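Protein FLUORESCENT IN BLUE LIGHT, chloroplastic (Arabidopsis thaliana, PDB 4YVO) negatively regulates tetrapyrrole and chlorophyll biosynthesis in chloroplasts, probably by repressing the glutamyl-tRNA reductase HEMA1, with which it interacts in the absence of light. Local coordinates at residues Gly136-Cys141 against Gly152-Thr157. Numbering follows the deposited sequence.
Sequences GAIADC and GKFYDT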
ATOM      1  N   GLY A 136       2.744  -4.840   8.515  1.00  7.47           N
ATOM      2  CA  GLY A 136       3.194  -6.170   8.163  1.00  8.06           C
ATOM      3  C   GLY A 136       3.917  -6.185   6.827  1.00  7.08           C
ATOM      4  O   GLY A 136       4.928  -6.876   6.672  1.00  9.32           O
ATOM      5  N   ALA A 137       3.408  -5.422   5.859  1.00  7.19           N
ATOM      6  CA  ALA A 137       4.020  -5.372   4.535  1.00  7.88           C
ATOM      7  C   ALA A 137       5.401  -4.715   4.605  1.00  7.68           C
ATOM      8  O   ALA A 137       6.358  -5.187   3.987  1.00  8.63           O
ATOM      9  CB  ALA A 137       3.124  -4.627   3.568  1.00  8.10           C
ATOM     10  N   ILE A 138       5.515  -3.646   5.391  1.00  7.67           N
ATOM     11  CA  ILE A 138       6.787  -2.954   5.539  1.00  8.29           C
ATOM     12  C   ILE A 138       7.799  -3.865   6.222  1.00  8.44           C
ATOM     13  O   ILE A 138       8.966  -3.914   5.821  1.00  9.59           O
ATOM     14  CB  ILE A 138       6.615  -1.619   6.304  1.00  8.03           C
ATOM     15  CG1 ILE A 138       5.848  -0.624   5.424  1.00  9.27           C
ATOM     16  CG2 ILE A 138       7.971  -1.040   6.712  1.00  9.80           C
ATOM     17  CD1 ILE A 138       5.254   0.545   6.188  1.00  9.99           C
ATOM     18  N   ALA A 139       7.350  -4.592   7.246  1.00  8.45           N
ATOM     19  CA  ALA A 139       8.214  -5.564   7.913  1.00  9.68           C
ATOM     20  C   ALA A 139       8.736  -6.593   6.911  1.00 10.42           C
ATOM     21  O   ALA A 139       9.926  -6.910   6.898  1.00 12.02           O
ATOM     22  CB  ALA A 139       7.472  -6.258   9.059  1.00  9.93           C
ATOM     23  N   ASP A 140       7.837  -7.109   6.074  1.00 10.00           N
ATOM     24  CA  ASP A 140       8.208  -8.082   5.048  1.00 10.42           C
ATOM     25  C   ASP A 140       9.233  -7.516   4.065  1.00  9.60           C
ATOM     26  O   ASP A 140      10.179  -8.207   3.664  1.00 12.21           O
ATOM     27  CB  ASP A 140       6.969  -8.560   4.285  1.00 10.56           C
ATOM     28  CG  ASP A 140       6.048  -9.414   5.136  1.00 13.97           C
ATOM     29  OD1 ASP A 140       6.475  -9.889   6.212  1.00 17.21           O
ATOM     30  OD2 ASP A 140       4.888  -9.627   4.721  1.00 14.42           O
ATOM     31  N   CYS A 141       9.043  -6.255   3.678  1.00  8.71           N
ATOM     32  CA  CYS A 141       9.989  -5.593   2.784  1.00  8.97           C
ATOM     33  C   CYS A 141      11.373  -5.471   3.413  1.00 10.62           C
ATOM     34  O   CYS A 141      12.381  -5.777   2.770  1.00 12.10           O
ATOM     35  CB  CYS A 141       9.483  -4.210   2.372  1.00 10.56           C
ATOM     36  SG  CYS A 141       8.072  -4.227   1.260  1.00 11.23           S
ATOM     37  N   GLY A 152      12.131  -5.939  12.503  1.00 16.18           N
ATOM     38  CA  GLY A 152      11.679  -6.306  13.830  1.00 17.47           C
ATOM     39  C   GLY A 152      10.766  -5.269  14.452  1.00 16.56           C
ATOM     40  O   GLY A 152       9.772  -5.620  15.083  1.00 18.05           O
ATOM     41  N   LYS A 153      11.101  -3.990  14.286  1.00 19.04           N
ATOM     42  CA  LYS A 153      10.278  -2.918  14.847  1.00 18.43           C
ATOM     43  C   LYS A 153       8.881  -2.927  14.233  1.00 14.28           C
ATOM     44  O   LYS A 153       7.873  -2.869  14.945  1.00 15.76           O
ATOM     45  CB  LYS A 153      10.928  -1.541  14.649  1.00 21.23           C
ATOM     46  CG  LYS A 153      12.205  -1.292  15.444  1.00 26.79           C
ATOM     47  CD  LYS A 153      12.553   0.199  15.426  1.00 33.82           C
ATOM     48  CE  LYS A 153      13.999   0.463  15.820  1.00 40.81           C
ATOM     49  NZ  LYS A 153      14.930   0.248  14.674  1.00 45.20           N
ATOM     50  N   PHE A 154       8.813  -3.010  12.909  1.00 13.43           N
ATOM     51  CA  PHE A 154       7.515  -3.013  12.244  1.00 11.98           C
ATOM     52  C   PHE A 154       6.730  -4.295  12.528  1.00 13.67           C
ATOM     53  O   PHE A 154       5.511  -4.262  12.704  1.00 11.51           O
ATOM     54  CB  PHE A 154       7.674  -2.770  10.737  1.00 11.81           C
ATOM     55  CG  PHE A 154       7.885  -1.323  10.388  1.00 11.27           C
ATOM     56  CD1 PHE A 154       6.800  -0.493  10.142  1.00 12.43           C
ATOM     57  CD2 PHE A 154       9.161  -0.783  10.335  1.00 13.59           C
ATOM     58  CE1 PHE A 154       6.979   0.850   9.836  1.00 12.74           C
ATOM     59  CE2 PHE A 154       9.345   0.551  10.030  1.00 15.36           C
ATOM     60  CZ  PHE A 154       8.252   1.370   9.783  1.00 14.23           C
ATOM     61  N   TYR A 155       7.435  -5.419  12.578  1.00 13.33           N
ATOM     62  CA  TYR A 155       6.805  -6.691  12.883  1.00 13.42           C
ATOM     63  C   TYR A 155       6.191  -6.696  14.287  1.00 13.62           C
ATOM     64  O   TYR A 155       5.073  -7.176  14.482  1.00 13.15           O
ATOM     65  CB  TYR A 155       7.816  -7.826  12.722  1.00 15.06           C
ATOM     66  CG  TYR A 155       7.255  -9.171  13.063  1.00 16.95           C
ATOM     67  CD1 TYR A 155       6.370  -9.809  12.210  1.00 19.16           C
ATOM     68  CD2 TYR A 155       7.606  -9.809  14.247  1.00 20.96           C
ATOM     69  CE1 TYR A 155       5.845 -11.049  12.524  1.00 20.65           C
ATOM     70  CE2 TYR A 155       7.090 -11.048  14.566  1.00 22.96           C
ATOM     71  CZ  TYR A 155       6.211 -11.661  13.699  1.00 23.61           C
ATOM     72  OH  TYR A 155       5.693 -12.890  14.010  1.00 26.99           O
ATOM     73  N   ASP A 156       6.913  -6.146  15.256  1.00 14.40           N
ATOM     74  CA  ASP A 156       6.411  -6.092  16.626  1.00 15.19           C
ATOM     75  C   ASP A 156       5.124  -5.270  16.706  1.00 13.80           C
ATOM     76  O   ASP A 156       4.171  -5.656  17.386  1.00 15.27           O
ATOM     77  CB  ASP A 156       7.467  -5.526  17.578  1.00 18.45           C
ATOM     78  CG  ASP A 156       8.601  -6.507  17.850  1.00 27.29           C
ATOM     79  OD1 ASP A 156       8.443  -7.720  17.576  1.00 28.78           O
ATOM     80  OD2 ASP A 156       9.655  -6.064  18.349  1.00 31.87           O
ATOM     81  N   THR A 157       5.090  -4.147  15.997  1.00 12.68           N
ATOM     82  CA  THR A 157       3.899  -3.304  15.986  1.00 12.52           C
ATOM     83  C   THR A 157       2.734  -3.999  15.274  1.00 11.13           C
ATOM     84  O   THR A 157       1.585  -3.936  15.721  1.00 11.73           O
ATOM     85  CB  THR A 157       4.191  -1.953  15.327  1.00 13.72           C
ATOM     86  OG1 THR A 157       5.288  -1.333  16.007  1.00 16.68           O
ATOM     87  CG2 THR A 157       2.978  -1.037  15.407  1.00 14.63           C
TER
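I138 turns CG1 beside its backbone N (chi1 -70°), which leaves the CG2 methyl anti to that N, while F154, at a chi1 of -79°, swings its ring trans to its own carbonyl carbon; together the two rotations lay the methyl on the ring. CG2 of I138 stands 3.5 Å from the centroid of the F154 ring and almost on the ring normal, a CH-pi contact centred over the face. All six ring carbons of F154 are therefore nearly equidistant from CG2 of I138, from 3.7 Å at CG to 3.9 Å at CZ. The longer branch of I138 stays on that side but runs out past the rim, its CD1 4.0 Å from CE1 of F154.

Beside this pair A139 supplies the close backbone approach. CB of A139 meets CB of F154 at 3.9 Å and fits against the backbone N of Y155 at 3.6 Å. Y155 offers little more than its CB, since its ring, anti to the backbone N, turns away from A139. The small alanine probably lets the CA atoms of A139 and F154 come within 5.1 Å.

The setting is the third TPR repeat of the FLU TPR domain, the part of the protein that mediates complex formation with glutamyl-tRNA reductase. Helices 131-144 and 148-162 form an antiparallel hairpin, their short segments crossing at -153° with axes 7.9 Å apart. I138 also packs on H115 and L119 of helix 108-125 and, with A137 and C141, helps join the hairpin to the second repeat, while F154 additionally touches Y135.

No hydrogen bond links the two segments; dispersion and the exclusion of water from the buried I138 and A139 probably hold this apolar contact together, the centred methyl-on-ring fit adding a modest dispersion and weak electrostatic attraction.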